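Local coordinates for protein phosphodiesterase (Salpingoeca rosetta, PDB 5VYD) that belongs to the 3'5'-cyclic nucleotide phosphodiesterase family of the HD-domain clan, an all-helical fold that holds a zinc ion and a magnesium ion, at residues A[16-21]-A[230-235]; A[79-84]-A[291-296]. One frame throughout, in Å; residues are numbered along the deposited sequence.

Interaction 1. Residues A[16-21]-A[230-235]; sequences DALDKS and NKRWSA
The carboxylate of D16 and the side chain of L18 meet the indole of W233 at its edge and over its face, where an Asx turn in the loop before helix 22-35 packs against helix 227-250 of this all-helical phosphodiesterase fold. D16 OD1 accepts two hydrogen bonds, from W233 NE1 (3.0 Å, the oxygen 10° out of the ring plane) and from L18 N (2.8 Å). The two donors approach from opposite faces of the carboxylate, so one oxygen of the buried D16 both closes the turn and holds the indole N-H. Chi1 of D16 (-168°) sets CG anti to the backbone N and beside the carbonyl carbon, which brings OD1 to W233 NE1. L18 lies over one indole face: its CD2 is 3.8 Å from the centroid of the five-membered ring, a CH-pi contact, and its CD1 is 3.5 Å from W233 CZ2. H221 and F65 meet the same indole edge-to-face, and M73 of helix 68-86 also touches it. This inner part is tight, with D16 and W233 buried; on the outer side R232 and L18 are partly exposed. There L18 CD2 also lies over one face of the R232 guanidinium, offset toward its rim, 3.6 Å from R232 NE. D19 is solvent-exposed, and its salt bridge to R232 rests on a single short bond: R232 NH1 to the syn lone pair of D19 OD1, 2.8 Å, N-H...O angle 161°.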
loop_
_atom_site.group_PDB
_atom_site.type_symbol
_atom_site.label_atom_id
_atom_site.label_comp_id
_atom_site.label_asym_id
_atom_site.label_seq_id
_atom_site.Cartn_x
_atom_site.Cartn_y
_atom_site.Cartn_z
ATOM N N ASP A 16 -4.435 -12.237 6.007
ATOM C CA ASP A 16 -5.217 -11.765 4.870
ATOM C C ASP A 16 -6.552 -11.255 5.388
ATOM O O ASP A 16 -7.305 -12.007 6.014
ATOM C CB ASP A 16 -5.425 -12.865 3.824
ATOM C CG ASP A 16 -5.978 -12.324 2.508
ATOM O OD1 ASP A 16 -6.669 -11.285 2.521
ATOM O OD2 ASP A 16 -5.721 -12.935 1.453
ATOM N N ALA A 17 -6.845 -9.982 5.113
ATOM C CA ALA A 17 -8.101 -9.375 5.539
ATOM C C ALA A 17 -9.309 -9.934 4.798
ATOM O O ALA A 17 -10.441 -9.667 5.209
ATOM C CB ALA A 17 -8.037 -7.857 5.357
ATOM N N LEU A 18 -9.094 -10.703 3.724
ATOM C CA LEU A 18 -10.206 -11.262 2.963
ATOM C C LEU A 18 -11.079 -12.174 3.817
ATOM O O LEU A 18 -12.293 -12.254 3.600
ATOM C CB LEU A 18 -9.669 -12.031 1.754
ATOM C CG LEU A 18 -10.053 -11.575 0.347
ATOM C CD1 LEU A 18 -10.284 -10.072 0.295
ATOM C CD2 LEU A 18 -8.968 -11.986 -0.642
ATOM N N ASP A 19 -10.485 -12.860 4.792
ATOM C CA ASP A 19 -11.179 -13.859 5.590
ATOM C C ASP A 19 -11.705 -13.299 6.907
ATOM O O ASP A 19 -12.038 -14.072 7.813
ATOM C CB ASP A 19 -10.254 -15.048 5.853
ATOM C CG ASP A 19 -9.715 -15.659 4.573
ATOM O OD1 ASP A 19 -10.480 -15.746 3.588
ATOM O OD2 ASP A 19 -8.527 -16.048 4.550
ATOM N N LYS A 20 -11.787 -11.979 7.036
ATOM C CA LYS A 20 -12.160 -11.344 8.290
ATOM C C LYS A 20 -13.413 -10.499 8.107
ATOM O O LYS A 20 -13.683 -9.986 7.017
ATOM C CB LYS A 20 -11.021 -10.465 8.836
ATOM C CG LYS A 20 -9.948 -11.212 9.629
ATOM C CD LYS A 20 -9.075 -12.084 8.743
ATOM C CE LYS A 20 -7.893 -12.656 9.514
ATOM N NZ LYS A 20 -8.318 -13.433 10.713
ATOM N N SER A 21 -14.174 -10.363 9.189
ATOM C CA SER A 21 -15.351 -9.512 9.203
ATOM C C SER A 21 -14.956 -8.068 9.500
ATOM O O SER A 21 -13.840 -7.781 9.941
ATOM C CB SER A 21 -16.359 -10.002 10.241
ATOM O OG SER A 21 -15.819 -9.910 11.548
ATOM N N ASN A 230 -2.233 -14.342 -2.752
ATOM C CA ASN A 230 -1.766 -13.765 -4.010
ATOM C C ASN A 230 -2.788 -13.955 -5.127
ATOM O O ASN A 230 -3.112 -13.006 -5.852
ATOM C CB ASN A 230 -0.427 -14.408 -4.386
ATOM C CG ASN A 230 0.292 -13.691 -5.516
ATOM O OD1 ASN A 230 1.358 -14.130 -5.952
ATOM N ND2 ASN A 230 -0.271 -12.584 -5.986
ATOM N N LYS A 231 -3.319 -15.171 -5.269
ATOM C CA LYS A 231 -4.229 -15.462 -6.371
ATOM C C LYS A 231 -5.540 -14.695 -6.234
ATOM O O LYS A 231 -6.026 -14.106 -7.207
ATOM C CB LYS A 231 -4.492 -16.968 -6.448
ATOM C CG LYS A 231 -5.396 -17.386 -7.596
ATOM C CD LYS A 231 -5.256 -18.872 -7.896
ATOM C CE LYS A 231 -6.188 -19.302 -9.021
ATOM N NZ LYS A 231 -5.920 -20.704 -9.450
ATOM N N ARG A 232 -6.124 -14.687 -5.033
ATOM C CA ARG A 232 -7.415 -14.035 -4.836
ATOM C C ARG A 232 -7.317 -12.533 -5.078
ATOM O O ARG A 232 -8.165 -11.947 -5.761
ATOM C CB ARG A 232 -7.935 -14.321 -3.425
ATOM C CG ARG A 232 -8.224 -15.786 -3.154
ATOM C CD ARG A 232 -8.571 -16.023 -1.694
ATOM N NE ARG A 232 -9.829 -15.386 -1.315
ATOM C CZ ARG A 232 -10.355 -15.443 -0.094
ATOM N NH1 ARG A 232 -9.729 -16.106 0.869
ATOM N NH2 ARG A 232 -11.507 -14.838 0.164
ATOM N N TRP A 233 -6.286 -11.893 -4.522
ATOM C CA TRP A 233 -6.152 -10.447 -4.672
ATOM C C TRP A 233 -5.822 -10.064 -6.108
ATOM O O TRP A 233 -6.375 -9.094 -6.637
ATOM C CB TRP A 233 -5.087 -9.913 -3.715
ATOM C CG TRP A 233 -5.566 -9.786 -2.303
ATOM C CD1 TRP A 233 -5.331 -10.650 -1.276
ATOM C CD2 TRP A 233 -6.369 -8.728 -1.763
ATOM N NE1 TRP A 233 -5.937 -10.197 -0.129
ATOM C CE2 TRP A 233 -6.579 -9.019 -0.401
ATOM C CE3 TRP A 233 -6.928 -7.565 -2.299
ATOM C CZ2 TRP A 233 -7.324 -8.187 0.434
ATOM C CZ3 TRP A 233 -7.666 -6.739 -1.466
ATOM C CH2 TRP A 233 -7.857 -7.055 -0.116
ATOM N N SER A 234 -4.920 -10.809 -6.754
ATOM C CA SER A 234 -4.578 -10.506 -8.140
ATOM C C SER A 234 -5.790 -10.654 -9.049
ATOM O O SER A 234 -5.980 -9.857 -9.975
ATOM C CB SER A 234 -3.438 -11.405 -8.614
ATOM O OG SER A 234 -2.266 -11.185 -7.849
ATOM N N ALA A 235 -6.628 -11.666 -8.796
ATOM C CA ALA A 235 -7.840 -11.833 -9.591
ATOM C C ALA A 235 -8.831 -10.703 -9.347
ATOM O O ALA A 235 -9.558 -10.310 -10.266
ATOM C CB ALA A 235 -8.489 -13.185 -9.292
#

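Interaction 2. Residues A[79-84]-A[291-296]; sequences YLLLTS and PKLDFL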
loop_
_atom_site.group_PDB
_atom_site.type_symbol
_atom_site.label_atom_id
_atom_site.label_comp_id
_atom_site.label_asym_id
_atom_site.label_seq_id
_atom_site.Cartn_x
_atom_site.Cartn_y
_atom_site.Cartn_z
ATOM N N TYR A 79 2.894 -2.456 9.391
ATOM C CA TYR A 79 3.265 -2.797 10.759
ATOM C C TYR A 79 4.413 -3.798 10.779
ATOM O O TYR A 79 5.387 -3.626 11.520
ATOM C CB TYR A 79 2.055 -3.353 11.514
ATOM C CG TYR A 79 2.411 -3.944 12.861
ATOM C CD1 TYR A 79 2.481 -3.146 13.995
ATOM C CD2 TYR A 79 2.688 -5.301 12.997
ATOM C CE1 TYR A 79 2.815 -3.683 15.229
ATOM C CE2 TYR A 79 3.027 -5.843 14.223
ATOM C CZ TYR A 79 3.085 -5.032 15.336
ATOM O OH TYR A 79 3.416 -5.576 16.557
ATOM N N LEU A 80 4.315 -4.850 9.964
ATOM C CA LEU A 80 5.363 -5.866 9.937
ATOM C C LEU A 80 6.676 -5.301 9.405
ATOM O O LEU A 80 7.748 -5.594 9.947
ATOM C CB LEU A 80 4.909 -7.059 9.095
ATOM C CG LEU A 80 3.683 -7.797 9.635
ATOM C CD1 LEU A 80 3.309 -8.969 8.739
ATOM C CD2 LEU A 80 3.940 -8.267 11.058
ATOM N N LEU A 81 6.614 -4.490 8.348
ATOM C CA LEU A 81 7.832 -3.927 7.774
ATOM C C LEU A 81 8.532 -3.007 8.768
ATOM O O LEU A 81 9.740 -3.135 9.003
ATOM C CB LEU A 81 7.509 -3.181 6.477
ATOM C CG LEU A 81 7.025 -4.049 5.312
ATOM C CD1 LEU A 81 6.683 -3.195 4.106
ATOM C CD2 LEU A 81 8.074 -5.093 4.948
ATOM N N LEU A 82 7.787 -2.073 9.365
ATOM C CA LEU A 82 8.384 -1.155 10.329
ATOM C C LEU A 82 8.906 -1.902 11.552
ATOM O O LEU A 82 10.018 -1.637 12.021
ATOM C CB LEU A 82 7.364 -0.092 10.738
ATOM C CG LEU A 82 6.895 0.860 9.635
ATOM C CD1 LEU A 82 5.768 1.751 10.134
ATOM C CD2 LEU A 82 8.057 1.698 9.133
ATOM N N THR A 83 8.119 -2.849 12.071
ATOM C CA THR A 83 8.539 -3.620 13.238
ATOM C C THR A 83 9.828 -4.383 12.964
ATOM O O THR A 83 10.688 -4.510 13.846
ATOM C CB THR A 83 7.417 -4.575 13.662
ATOM O OG1 THR A 83 6.553 -3.918 14.598
ATOM C CG2 THR A 83 7.966 -5.852 14.286
ATOM N N SER A 84 9.996 -4.872 11.738
ATOM C CA SER A 84 11.144 -5.707 11.422
ATOM C C SER A 84 12.392 -4.906 11.073
ATOM O O SER A 84 13.503 -5.428 11.213
ATOM C CB SER A 84 10.799 -6.645 10.262
ATOM O OG SER A 84 11.971 -7.107 9.618
ATOM N N PRO A 291 18.732 -6.443 5.108
ATOM C CA PRO A 291 18.866 -7.906 5.002
ATOM C C PRO A 291 17.823 -8.676 5.788
ATOM O O PRO A 291 17.558 -9.839 5.458
ATOM C CB PRO A 291 20.280 -8.171 5.541
ATOM C CG PRO A 291 20.997 -6.867 5.390
ATOM C CD PRO A 291 19.958 -5.811 5.621
ATOM N N LYS A 292 17.215 -8.072 6.811
ATOM C CA LYS A 292 16.179 -8.775 7.556
ATOM C C LYS A 292 14.941 -9.068 6.717
ATOM O O LYS A 292 14.106 -9.873 7.145
ATOM C CB LYS A 292 15.786 -7.975 8.801
ATOM C CG LYS A 292 16.812 -8.040 9.925
ATOM C CD LYS A 292 16.350 -7.276 11.157
ATOM C CE LYS A 292 17.355 -7.408 12.289
ATOM N NZ LYS A 292 17.030 -6.505 13.426
ATOM N N LEU A 293 14.807 -8.461 5.536
ATOM C CA LEU A 293 13.640 -8.656 4.687
ATOM C C LEU A 293 13.887 -9.615 3.526
ATOM O O LEU A 293 13.005 -9.766 2.671
ATOM C CB LEU A 293 13.151 -7.311 4.142
ATOM C CG LEU A 293 12.648 -6.301 5.176
ATOM C CD1 LEU A 293 12.198 -5.015 4.501
ATOM C CD2 LEU A 293 11.520 -6.901 6.001
ATOM N N ASP A 294 15.050 -10.273 3.467
ATOM C CA ASP A 294 15.306 -11.129 2.312
ATOM C C ASP A 294 14.515 -12.431 2.346
ATOM O O ASP A 294 14.505 -13.149 1.341
ATOM C CB ASP A 294 16.809 -11.425 2.152
ATOM C CG ASP A 294 17.429 -12.095 3.371
ATOM O OD1 ASP A 294 16.823 -13.029 3.939
ATOM O OD2 ASP A 294 18.558 -11.705 3.741
ATOM N N PHE A 295 13.845 -12.753 3.456
ATOM C CA PHE A 295 12.936 -13.893 3.453
ATOM C C PHE A 295 11.755 -13.676 2.515
ATOM O O PHE A 295 11.124 -14.652 2.096
ATOM C CB PHE A 295 12.426 -14.181 4.868
ATOM C CG PHE A 295 11.516 -13.115 5.416
ATOM C CD1 PHE A 295 12.035 -12.003 6.058
ATOM C CD2 PHE A 295 10.139 -13.232 5.298
ATOM C CE1 PHE A 295 11.200 -11.021 6.564
ATOM C CE2 PHE A 295 9.300 -12.255 5.801
ATOM C CZ PHE A 295 9.831 -11.149 6.434
ATOM N N LEU A 296 11.442 -12.420 2.185
ATOM C CA LEU A 296 10.364 -12.145 1.243
ATOM C C LEU A 296 10.740 -12.553 -0.176
ATOM O O LEU A 296 9.854 -12.836 -0.990
ATOM C CB LEU A 296 9.992 -10.663 1.297
ATOM C CG LEU A 296 9.389 -10.196 2.624
ATOM C CD1 LEU A 296 9.263 -8.684 2.662
ATOM C CD2 LEU A 296 8.034 -10.847 2.847
#
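L81 and L293 meet through their CD2 methyls, 4.0 Å apart, and the two side chains cross at about a right angle. Both leucines have the same conformation. In L81, chi1 of -67° sets CG beside the backbone N and opposite the carbonyl carbon, and chi2 close to 180° places CD1 anti to CA, leaving CD2 as the branch that turns off the extended line to meet L293. Although the CB of L81 leaves the backbone obliquely to the partner segment, this branch bridges the gap. That methyl also lies 4.1 Å from L293 CD1, so it faces both branches of the leucine rather than one. A looser touch, L81 CD2 to L296 CD1 at 4.4 Å, extends the apolar patch by a residue.

The contact joins the C-terminal part of helix 68-86 to the short 3-10 turn 291-293 and to L296 near the start of helix 295-316, in the all-helical fold of the cyclic nucleotide phosphodiesterase family. Other helices also touch the patch: T217 and A218 of helix 204-219 touch L81, while L286 and H283 of helix 264-289 touch L293 and L296 respectively.

S84 serves the more exposed side. With chi1 at 159° its OG is anti to the backbone N and beside the carbonyl carbon, and comes to 3.7 Å from L293 CD2, a van der Waals approach to a methyl. The side chain of K292 passes the same serine: CB is 4.0 Å from S84 OG, and the chain, extended beyond CG, runs alongside the end of the helical segment. Its aliphatic part does the touching, K292 CD lying 3.4 Å from the carbonyl oxygen S84 O, while NZ continues past this point on the exposed flank.

The centres of the two interactions are 21 Å apart and their nearest atoms about 9 Å, so they do not touch. Along the chain their segments alternate, 16-21, 79-84, 230-235, 291-296, so the two links cross in sequence order. Helix 68-86 is common to both regions: it carries segment 79-84 of interaction 2, its M73 touches D16, A17 and W233 of interaction 1, and its H70 is a zinc ligand. W13, in the N-terminal loop, touches L81 and F295. Interaction 1 lies nearer the zinc, with the W233 side chain about 9 Å from it against about 12 Å for L81. Interaction 1 joins that loop to helix 227-250, interaction 2 helix 68-86 to the approach to helix 295-316; neither contributes a zinc ligand.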